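Local atomic coordinates of glutathione S-transferase (Xanthomonas axonopodis pv. citri, PDB entry 6NV6), a protein that probably catalyses the conjugation of glutathione to electrophilic substrates, as a theta-class glutathione transferase of a citrus canker pathogen. Residues A143-L153 / L182-R191; G166-M175 / Y198-L206. All coordinates share one frame; numbering follows the deposited sequence.

Contact 1 (A143-L153 / L182-R191)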
loop_
_atom_site.group_PDB
_atom_site.type_symbol
_atom_site.label_atom_id
_atom_site.label_comp_id
_atom_site.label_asym_id
_atom_site.label_seq_id
_atom_site.Cartn_x
_atom_site.Cartn_y
_atom_site.Cartn_z
ATOM N N ALA A 143 -4.148 11.321 7.151
ATOM C CA ALA A 143 -4.733 9.994 7.268
ATOM C C ALA A 143 -5.003 9.645 8.729
ATOM O O ALA A 143 -6.037 9.039 9.052
ATOM C CB ALA A 143 -3.804 8.977 6.612
ATOM N N ASP A 144 -4.075 10.017 9.623
ATOM C CA ASP A 144 -4.275 9.811 11.053
ATOM C C ASP A 144 -5.555 10.478 11.522
ATOM O O ASP A 144 -6.271 9.937 12.372
ATOM C CB ASP A 144 -3.079 10.348 11.842
ATOM C CG ASP A 144 -3.227 10.141 13.349
ATOM O OD1 ASP A 144 -3.779 11.032 14.035
ATOM O OD2 ASP A 144 -2.801 9.081 13.858
ATOM N N ALA A 145 -5.862 11.652 10.976
ATOM C CA ALA A 145 -7.094 12.333 11.348
ATOM C C ALA A 145 -8.319 11.592 10.823
ATOM O O ALA A 145 -9.348 11.513 11.506
ATOM C CB ALA A 145 -7.065 13.765 10.833
ATOM N N ALA A 146 -8.233 11.042 9.611
ATOM C CA ALA A 146 -9.369 10.296 9.085
ATOM C C ALA A 146 -9.577 9.000 9.854
ATOM O O ALA A 146 -10.718 8.545 10.019
ATOM C CB ALA A 146 -9.171 10.011 7.595
ATOM N N LEU A 147 -8.493 8.406 10.347
ATOM C CA LEU A 147 -8.583 7.172 11.112
ATOM C C LEU A 147 -8.898 7.421 12.573
ATOM O O LEU A 147 -8.983 6.462 13.347
ATOM C CB LEU A 147 -7.284 6.381 10.964
ATOM C CG LEU A 147 -7.082 5.842 9.537
ATOM C CD1 LEU A 147 -5.639 5.412 9.333
ATOM C CD2 LEU A 147 -8.069 4.687 9.219
ATOM N N ALA A 148 -9.057 8.680 12.966
ATOM C CA ALA A 148 -9.696 9.023 14.226
ATOM C C ALA A 148 -11.211 9.121 14.093
ATOM O O ALA A 148 -11.907 9.130 15.110
ATOM C CB ALA A 148 -9.136 10.344 14.766
ATOM N N GLN A 149 -11.736 9.168 12.870
ATOM C CA GLN A 149 -13.169 9.236 12.625
ATOM C C GLN A 149 -13.772 7.873 12.323
ATOM O O GLN A 149 -14.892 7.588 12.753
ATOM C CB GLN A 149 -13.471 10.187 11.459
ATOM C CG GLN A 149 -13.200 11.670 11.731
ATOM C CD GLN A 149 -13.732 12.151 13.082
ATOM O OE1 GLN A 149 -14.910 11.973 13.399
ATOM N NE2 GLN A 149 -12.861 12.769 13.881
ATOM N N GLN A 150 -13.063 7.035 11.576
ATOM C CA GLN A 150 -13.472 5.676 11.257
ATOM C C GLN A 150 -12.254 4.765 11.406
ATOM O O GLN A 150 -11.121 5.225 11.279
ATOM C CB GLN A 150 -14.033 5.561 9.834
ATOM C CG GLN A 150 -15.146 6.551 9.533
ATOM C CD GLN A 150 -16.513 6.024 9.958
ATOM O OE1 GLN A 150 -16.674 4.827 10.215
ATOM N NE2 GLN A 150 -17.506 6.918 10.032
ATOM N N PRO A 151 -12.475 3.477 11.666
ATOM C CA PRO A 151 -11.323 2.593 11.898
ATOM C C PRO A 151 -10.577 2.199 10.627
ATOM O O PRO A 151 -9.453 1.680 10.731
ATOM C CB PRO A 151 -11.956 1.374 12.586
ATOM C CG PRO A 151 -13.363 1.348 12.130
ATOM C CD PRO A 151 -13.753 2.744 11.714
ATOM N N TYR A 152 -11.155 2.435 9.445
ATOM C CA TYR A 152 -10.495 2.120 8.188
ATOM C C TYR A 152 -10.659 3.262 7.198
ATOM O O TYR A 152 -11.639 4.017 7.229
ATOM C CB TYR A 152 -11.024 0.824 7.576
ATOM C CG TYR A 152 -10.699 -0.372 8.436
ATOM C CD1 TYR A 152 -9.458 -0.986 8.353
ATOM C CD2 TYR A 152 -11.628 -0.870 9.356
ATOM C CE1 TYR A 152 -9.150 -2.067 9.145
ATOM C CE2 TYR A 152 -11.329 -1.951 10.151
ATOM C CZ TYR A 152 -10.084 -2.548 10.045
ATOM O OH TYR A 152 -9.750 -3.631 10.833
ATOM N N LEU A 153 -9.650 3.396 6.339
ATOM C CA LEU A 153 -9.730 4.338 5.236
ATOM C C LEU A 153 -10.973 4.103 4.399
ATOM O O LEU A 153 -11.517 5.050 3.822
ATOM C CB LEU A 153 -8.488 4.215 4.365
ATOM C CG LEU A 153 -7.202 4.630 5.054
ATOM C CD1 LEU A 153 -6.072 4.539 4.040
ATOM C CD2 LEU A 153 -7.338 6.047 5.634
ATOM N N LEU A 182 1.481 9.320 15.750
ATOM C CA LEU A 182 0.227 9.298 14.996
ATOM C C LEU A 182 -0.558 8.059 15.406
ATOM O O LEU A 182 -0.499 7.018 14.737
ATOM C CB LEU A 182 0.478 9.321 13.492
ATOM C CG LEU A 182 1.213 10.541 12.936
ATOM C CD1 LEU A 182 1.719 10.217 11.539
ATOM C CD2 LEU A 182 0.312 11.780 12.946
ATOM N N PRO A 183 -1.347 8.150 16.480
ATOM C CA PRO A 183 -1.804 6.934 17.164
ATOM C C PRO A 183 -2.978 6.254 16.488
ATOM O O PRO A 183 -3.148 5.039 16.638
ATOM C CB PRO A 183 -2.191 7.445 18.560
ATOM C CG PRO A 183 -1.803 8.929 18.566
ATOM C CD PRO A 183 -1.852 9.354 17.152
ATOM N N HIS A 184 -3.816 7.008 15.777
ATOM C CA HIS A 184 -4.881 6.352 15.025
ATOM C C HIS A 184 -4.305 5.633 13.812
ATOM O O HIS A 184 -4.649 4.474 13.539
ATOM C CB HIS A 184 -5.959 7.364 14.637
ATOM C CG HIS A 184 -6.441 8.182 15.793
ATOM N ND1 HIS A 184 -7.607 7.893 16.471
ATOM C CD2 HIS A 184 -5.895 9.254 16.417
ATOM C CE1 HIS A 184 -7.764 8.761 17.456
ATOM N NE2 HIS A 184 -6.740 9.595 17.444
ATOM N N LEU A 185 -3.398 6.299 13.096
ATOM C CA LEU A 185 -2.646 5.637 12.040
ATOM C C LEU A 185 -2.012 4.347 12.538
ATOM O O LEU A 185 -2.068 3.320 11.858
ATOM C CB LEU A 185 -1.576 6.587 11.506
ATOM C CG LEU A 185 -0.816 6.083 10.284
ATOM C CD1 LEU A 185 -1.678 6.186 9.013
ATOM C CD2 LEU A 185 0.503 6.837 10.145
ATOM N N GLN A 186 -1.422 4.381 13.736
ATOM C CA GLN A 186 -0.705 3.218 14.251
ATOM C C GLN A 186 -1.651 2.083 14.634
ATOM O O GLN A 186 -1.362 0.910 14.364
ATOM C CB GLN A 186 0.139 3.629 15.452
ATOM C CG GLN A 186 0.814 2.461 16.144
ATOM C CD GLN A 186 1.801 2.908 17.195
ATOM O OE1 GLN A 186 2.304 4.034 17.139
ATOM N NE2 GLN A 186 2.087 2.030 18.165
ATOM N N ALA A 187 -2.772 2.405 15.287
ATOM C CA ALA A 187 -3.736 1.369 15.653
ATOM C C ALA A 187 -4.330 0.712 14.414
ATOM O O ALA A 187 -4.660 -0.483 14.436
ATOM C CB ALA A 187 -4.837 1.962 16.531
ATOM N N TRP A 188 -4.487 1.486 13.335
ATOM C CA TRP A 188 -4.917 0.935 12.057
ATOM C C TRP A 188 -3.882 -0.042 11.516
ATOM O O TRP A 188 -4.227 -1.141 11.066
ATOM C CB TRP A 188 -5.166 2.091 11.089
ATOM C CG TRP A 188 -5.309 1.787 9.607
ATOM C CD1 TRP A 188 -6.376 1.187 8.987
ATOM C CD2 TRP A 188 -4.403 2.168 8.557
ATOM N NE1 TRP A 188 -6.175 1.147 7.631
ATOM C CE2 TRP A 188 -4.978 1.746 7.336
ATOM C CE3 TRP A 188 -3.164 2.820 8.530
ATOM C CZ2 TRP A 188 -4.345 1.943 6.094
ATOM C CZ3 TRP A 188 -2.539 3.022 7.292
ATOM C CH2 TRP A 188 -3.133 2.580 6.093
ATOM N N TYR A 189 -2.606 0.334 11.583
ATOM C CA TYR A 189 -1.547 -0.575 11.177
ATOM C C TYR A 189 -1.533 -1.824 12.044
ATOM O O TYR A 189 -1.247 -2.921 11.549
ATOM C CB TYR A 189 -0.202 0.143 11.245
ATOM C CG TYR A 189 0.985 -0.739 10.937
ATOM C CD1 TYR A 189 1.006 -1.529 9.795
ATOM C CD2 TYR A 189 2.082 -0.776 11.782
ATOM C CE1 TYR A 189 2.080 -2.328 9.508
ATOM C CE2 TYR A 189 3.163 -1.576 11.506
ATOM C CZ TYR A 189 3.157 -2.349 10.371
ATOM O OH TYR A 189 4.234 -3.155 10.104
ATOM N N ALA A 190 -1.840 -1.679 13.339
ATOM C CA ALA A 190 -1.917 -2.845 14.214
ATOM C C ALA A 190 -3.036 -3.786 13.788
ATOM O O ALA A 190 -2.893 -5.006 13.898
ATOM C CB ALA A 190 -2.108 -2.404 15.666
ATOM N N ARG A 191 -4.143 -3.248 13.279
ATOM C CA ARG A 191 -5.242 -4.106 12.860
ATOM C C ARG A 191 -4.983 -4.705 11.487
ATOM O O ARG A 191 -5.465 -5.806 11.182
ATOM C CB ARG A 191 -6.548 -3.320 12.854
ATOM C CG ARG A 191 -7.021 -2.921 14.239
ATOM C CD ARG A 191 -8.402 -2.267 14.179
ATOM N NE ARG A 191 -8.409 -1.024 13.398
ATOM C CZ ARG A 191 -8.161 0.192 13.890
ATOM N NH1 ARG A 191 -8.068 1.235 13.072
ATOM N NH2 ARG A 191 -7.933 0.368 15.186
HETATM O O HOH W 1 -7.415 4.053 13.858
HETATM O O HOH W 2 -8.067 -5.626 9.605
#

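Contact 2 (G166-M175 / Y198-L206)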
loop_
_atom_site.group_PDB
_atom_site.type_symbol
_atom_site.label_atom_id
_atom_site.label_comp_id
_atom_site.label_asym_id
_atom_site.label_seq_id
_atom_site.Cartn_x
_atom_site.Cartn_y
_atom_site.Cartn_z
ATOM N N GLY A 166 -2.037 1.168 2.991
ATOM C CA GLY A 166 -1.640 0.094 3.885
ATOM C C GLY A 166 -0.359 -0.593 3.455
ATOM O O GLY A 166 0.426 -1.039 4.299
ATOM N N SER A 167 -0.117 -0.677 2.144
ATOM C CA SER A 167 1.111 -1.306 1.672
ATOM C C SER A 167 2.320 -0.397 1.847
ATOM O O SER A 167 3.443 -0.891 2.000
ATOM C CB SER A 167 0.958 -1.733 0.210
ATOM O OG SER A 167 -0.298 -2.343 -0.036
ATOM N N PHE A 168 2.118 0.923 1.823
ATOM C CA PHE A 168 3.219 1.833 2.134
ATOM C C PHE A 168 3.490 1.883 3.628
ATOM O O PHE A 168 4.654 1.928 4.047
ATOM C CB PHE A 168 2.915 3.246 1.635
ATOM C CG PHE A 168 3.141 3.442 0.164
ATOM C CD1 PHE A 168 4.390 3.769 -0.322
ATOM C CD2 PHE A 168 2.093 3.319 -0.734
ATOM C CE1 PHE A 168 4.591 3.961 -1.682
ATOM C CE2 PHE A 168 2.291 3.507 -2.093
ATOM C CZ PHE A 168 3.551 3.828 -2.566
ATOM N N ILE A 169 2.428 1.856 4.444
ATOM C CA ILE A 169 2.580 2.153 5.865
ATOM C C ILE A 169 3.364 1.067 6.585
ATOM O O ILE A 169 3.859 1.298 7.699
ATOM C CB ILE A 169 1.208 2.377 6.526
ATOM C CG1 ILE A 169 1.302 3.536 7.511
ATOM C CG2 ILE A 169 0.718 1.116 7.209
ATOM C CD1 ILE A 169 1.452 4.876 6.829
ATOM N N TYR A 170 3.502 -0.109 5.969
ATOM C CA TYR A 170 4.468 -1.081 6.460
ATOM C C TYR A 170 5.883 -0.504 6.409
ATOM O O TYR A 170 6.624 -0.548 7.399
ATOM C CB TYR A 170 4.372 -2.370 5.643
ATOM C CG TYR A 170 5.471 -3.357 5.962
ATOM C CD1 TYR A 170 5.563 -3.932 7.225
ATOM C CD2 TYR A 170 6.421 -3.712 5.006
ATOM C CE1 TYR A 170 6.552 -4.828 7.525
ATOM C CE2 TYR A 170 7.421 -4.613 5.302
ATOM C CZ TYR A 170 7.475 -5.168 6.563
ATOM O OH TYR A 170 8.463 -6.070 6.864
ATOM N N ALA A 171 6.269 0.058 5.262
ATOM C CA ALA A 171 7.581 0.685 5.167
ATOM C C ALA A 171 7.719 1.819 6.173
ATOM O O ALA A 171 8.740 1.929 6.862
ATOM C CB ALA A 171 7.819 1.191 3.743
ATOM N N TRP A 172 6.690 2.659 6.287
ATOM C CA TRP A 172 6.735 3.781 7.218
ATOM C C TRP A 172 7.087 3.341 8.637
ATOM O O TRP A 172 7.930 3.955 9.293
ATOM C CB TRP A 172 5.393 4.508 7.212
ATOM C CG TRP A 172 5.264 5.593 8.246
ATOM C CD1 TRP A 172 4.532 5.548 9.413
ATOM C CD2 TRP A 172 5.872 6.891 8.212
ATOM N NE1 TRP A 172 4.654 6.736 10.095
ATOM C CE2 TRP A 172 5.467 7.576 9.381
ATOM C CE3 TRP A 172 6.713 7.543 7.307
ATOM C CZ2 TRP A 172 5.874 8.878 9.658
ATOM C CZ3 TRP A 172 7.119 8.832 7.593
ATOM C CH2 TRP A 172 6.700 9.484 8.755
ATOM N N PHE A 173 6.463 2.277 9.126
ATOM C CA PHE A 173 6.608 1.931 10.530
ATOM C C PHE A 173 7.821 1.059 10.808
ATOM O O PHE A 173 8.329 1.068 11.937
ATOM C CB PHE A 173 5.340 1.229 11.027
ATOM C CG PHE A 173 4.233 2.178 11.419
ATOM C CD1 PHE A 173 4.398 3.050 12.488
ATOM C CD2 PHE A 173 3.039 2.218 10.703
ATOM C CE1 PHE A 173 3.389 3.926 12.847
ATOM C CE2 PHE A 173 2.027 3.094 11.061
ATOM C CZ PHE A 173 2.205 3.949 12.133
ATOM N N GLU A 174 8.311 0.320 9.820
ATOM C CA GLU A 174 9.428 -0.584 10.048
ATOM C C GLU A 174 10.743 -0.037 9.518
ATOM O O GLU A 174 11.794 -0.617 9.803
ATOM C CB GLU A 174 9.121 -1.954 9.437
ATOM C CG GLU A 174 7.746 -2.502 9.862
ATOM C CD GLU A 174 7.584 -2.642 11.386
ATOM O OE1 GLU A 174 8.603 -2.903 12.063
ATOM O OE2 GLU A 174 6.448 -2.499 11.906
ATOM N N MET A 175 10.702 1.058 8.762
ATOM C CA MET A 175 11.858 1.873 8.413
ATOM C C MET A 175 12.628 2.314 9.647
ATOM O O MET A 175 12.023 2.624 10.682
ATOM C CB MET A 175 11.443 3.132 7.653
ATOM C CG MET A 175 11.596 3.058 6.174
ATOM S SD MET A 175 11.549 4.723 5.495
ATOM C CE MET A 175 10.275 5.445 6.501
ATOM N N TYR A 198 -2.351 -9.720 4.694
ATOM C CA TYR A 198 -1.402 -8.628 4.849
ATOM C C TYR A 198 -0.019 -9.142 5.244
ATOM O O TYR A 198 1.003 -8.623 4.776
ATOM C CB TYR A 198 -1.936 -7.644 5.881
ATOM C CG TYR A 198 -1.112 -6.393 6.053
ATOM C CD1 TYR A 198 -1.256 -5.318 5.177
ATOM C CD2 TYR A 198 -0.226 -6.270 7.116
ATOM C CE1 TYR A 198 -0.527 -4.162 5.347
ATOM C CE2 TYR A 198 0.513 -5.120 7.289
ATOM C CZ TYR A 198 0.360 -4.065 6.405
ATOM O OH TYR A 198 1.099 -2.909 6.579
ATOM N N GLN A 199 0.032 -10.161 6.104
ATOM C CA GLN A 199 1.318 -10.730 6.501
ATOM C C GLN A 199 2.038 -11.355 5.312
ATOM O O GLN A 199 3.254 -11.194 5.155
ATOM C CB GLN A 199 1.109 -11.779 7.592
ATOM C CG GLN A 199 0.628 -11.241 8.919
ATOM C CD GLN A 199 0.009 -12.331 9.760
ATOM O OE1 GLN A 199 0.158 -13.511 9.454
ATOM N NE2 GLN A 199 -0.694 -11.947 10.821
ATOM N N ARG A 200 1.306 -12.084 4.471
ATOM C CA ARG A 200 1.934 -12.746 3.335
ATOM C C ARG A 200 2.132 -11.800 2.157
ATOM O O ARG A 200 3.102 -11.939 1.404
ATOM C CB ARG A 200 1.098 -13.950 2.909
ATOM C CG ARG A 200 1.005 -15.036 3.961
ATOM C CD ARG A 200 0.189 -16.207 3.442
ATOM N NE ARG A 200 -1.127 -15.757 3.006
ATOM C CZ ARG A 200 -2.244 -15.926 3.708
ATOM N NH1 ARG A 200 -3.382 -15.364 3.308
ATOM N NH2 ARG A 200 -2.195 -16.591 4.858
ATOM N N GLY A 201 1.225 -10.842 1.975
ATOM C CA GLY A 201 1.287 -9.971 0.819
ATOM C C GLY A 201 2.160 -8.743 0.977
ATOM O O GLY A 201 2.754 -8.285 -0.001
ATOM N N VAL A 202 2.253 -8.197 2.188
ATOM C CA VAL A 202 2.876 -6.900 2.408
ATOM C C VAL A 202 4.153 -7.013 3.228
ATOM O O VAL A 202 5.160 -6.382 2.901
ATOM C CB VAL A 202 1.879 -5.914 3.064
ATOM C CG1 VAL A 202 2.518 -4.552 3.295
ATOM C CG2 VAL A 202 0.654 -5.784 2.210
ATOM N N MET A 203 4.143 -7.810 4.290
ATOM C CA MET A 203 5.246 -7.759 5.249
ATOM C C MET A 203 6.383 -8.649 4.760
ATOM O O MET A 203 6.658 -9.728 5.285
ATOM C CB MET A 203 4.775 -8.141 6.643
ATOM C CG MET A 203 3.618 -7.279 7.131
ATOM S SD MET A 203 2.845 -7.834 8.653
ATOM C CE MET A 203 4.130 -7.347 9.803
ATOM N N THR A 204 7.080 -8.147 3.753
ATOM C CA THR A 204 8.190 -8.829 3.119
ATOM C C THR A 204 9.498 -8.160 3.538
ATOM O O THR A 204 9.521 -7.217 4.339
ATOM C CB THR A 204 8.012 -8.831 1.598
ATOM O OG1 THR A 204 8.033 -7.483 1.100
ATOM C CG2 THR A 204 6.685 -9.483 1.217
ATOM N N ALA A 205 10.600 -8.668 2.999
ATOM C CA ALA A 205 11.904 -8.065 3.245
ATOM C C ALA A 205 11.873 -6.575 2.914
ATOM O O ALA A 205 11.553 -6.180 1.789
ATOM C CB ALA A 205 12.973 -8.784 2.421
ATOM N N LEU A 206 12.185 -5.739 3.903
ATOM C CA LEU A 206 12.097 -4.293 3.716
ATOM C C LEU A 206 13.427 -3.758 3.190
ATOM O O LEU A 206 14.135 -2.972 3.826
ATOM C CB LEU A 206 11.661 -3.605 5.002
ATOM C CG LEU A 206 11.069 -2.216 4.733
ATOM C CD1 LEU A 206 9.848 -2.314 3.814
ATOM C CD2 LEU A 206 10.724 -1.468 6.020
#

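Contact 1 (A143-L153 / L182-R191)
L147 lays its CD1 methyl over one face of the W188 indole, 3.6 Å from W188 CD2, while L147 CD2 lies over its five-membered ring in a CH-pi contact. W188 has CG anti to its backbone N (chi1 166°), which swings the indole in among L147, Y152 and L153. Y152 CD1 comes to the edge of the indole, and L153 CD1 packs against W188 CZ2 3.7 Å away. W188 NE1 bonds to the D162 carboxylate (OD2), which also takes the backbone N-H of L153. Farther out, A148 CB sits over the centre of the H184 ring, 3.4 Å from its centroid.

Polar groups close both ends. D144 reaches the first turn of helix 183-193, where OD2 accepts a nearly straight bond from L185 N (2.9 Å, 173°) and a weak one from H184 N. At the other end R191 NH1 donates to a lone pair of P151 O at 2.8 Å, and a water links the same NH1 to L147 O and H184 O. The contact thus exemplifies apolar packing flanked by side chains that satisfy backbone groups at its rim, a helix N terminus included, which would be expected to stabilise the negative charge of D144.

Contact 2 (G166-M175 / Y198-L206)
In the all-helical C-terminal domain of the glutathione transferase fold, helix 163-174 runs through the interior, and the C-terminal tail, Y198-L206, wraps along one side of it. Y170 is the centre of this contact. Its CG lies anti to the backbone N (chi1 172°), carrying the ring out from the helix into the bend of the tail, where V202, M203, T204 and L206 all touch it. M203 CA stands over one face of the ring, 3.8 Å from the centroid, in a CH-pi contact, and M203 CG packs 3.8 Å from Y170 CE1. L206 CD1 approaches Y170 CE2 obliquely at 3.7 Å. The phenol OH of Y170 donates to T204 O at 3.0 Å, from 21° out of the carbonyl plane, so the ring is held at its far end as well as over its face.

An inverse gamma turn centred on M203 sets up this bend: T204 N bonds back to V202 O just after helix 196-201 ends. Helix 13-25 of the thioredoxin-like N-terminal domain lies beside the same tail, with W20 against V202 and R16 against L206, while T204 OG1 bonds to R10 O and R16; the tail therefore sits where the two domains meet.

Nearer the start of helix 163-174, Y198 reaches back to give its OH proton to G166 O, 3.0 Å away and near the plane of the Y198 ring. Y170 CB rests 3.4 Å from Y198 OH, and V202 CG1 touches both Y170 CB and S167 CA. Beyond the bend, L206 CD2 lies 3.7 Å from M175 N, at the C-terminal end of the helix.

In the fold
After the N-terminal domain and helix 88-118, helix 126-146 supplies the last turn that, with the following loop, forms the first half of contact 1; helix 163-174 follows with the first half of contact 2. Helix 183-193 then closes contact 1 over 28 intervening residues, and Y198-L206 closes contact 2 over 22. The segments alternate, so the two closures cross instead of nesting. Y189, on helix 183-193, joins them: its OH probably bonds to E174 OE2, its ring meets that of F173 nearly parallel, and it packs on Y198. Contact 1 stays within the helical domain near its periphery, whereas contact 2 ties the C-terminal tail to helix 163-174, beside helix 13-25 of the N-terminal domain.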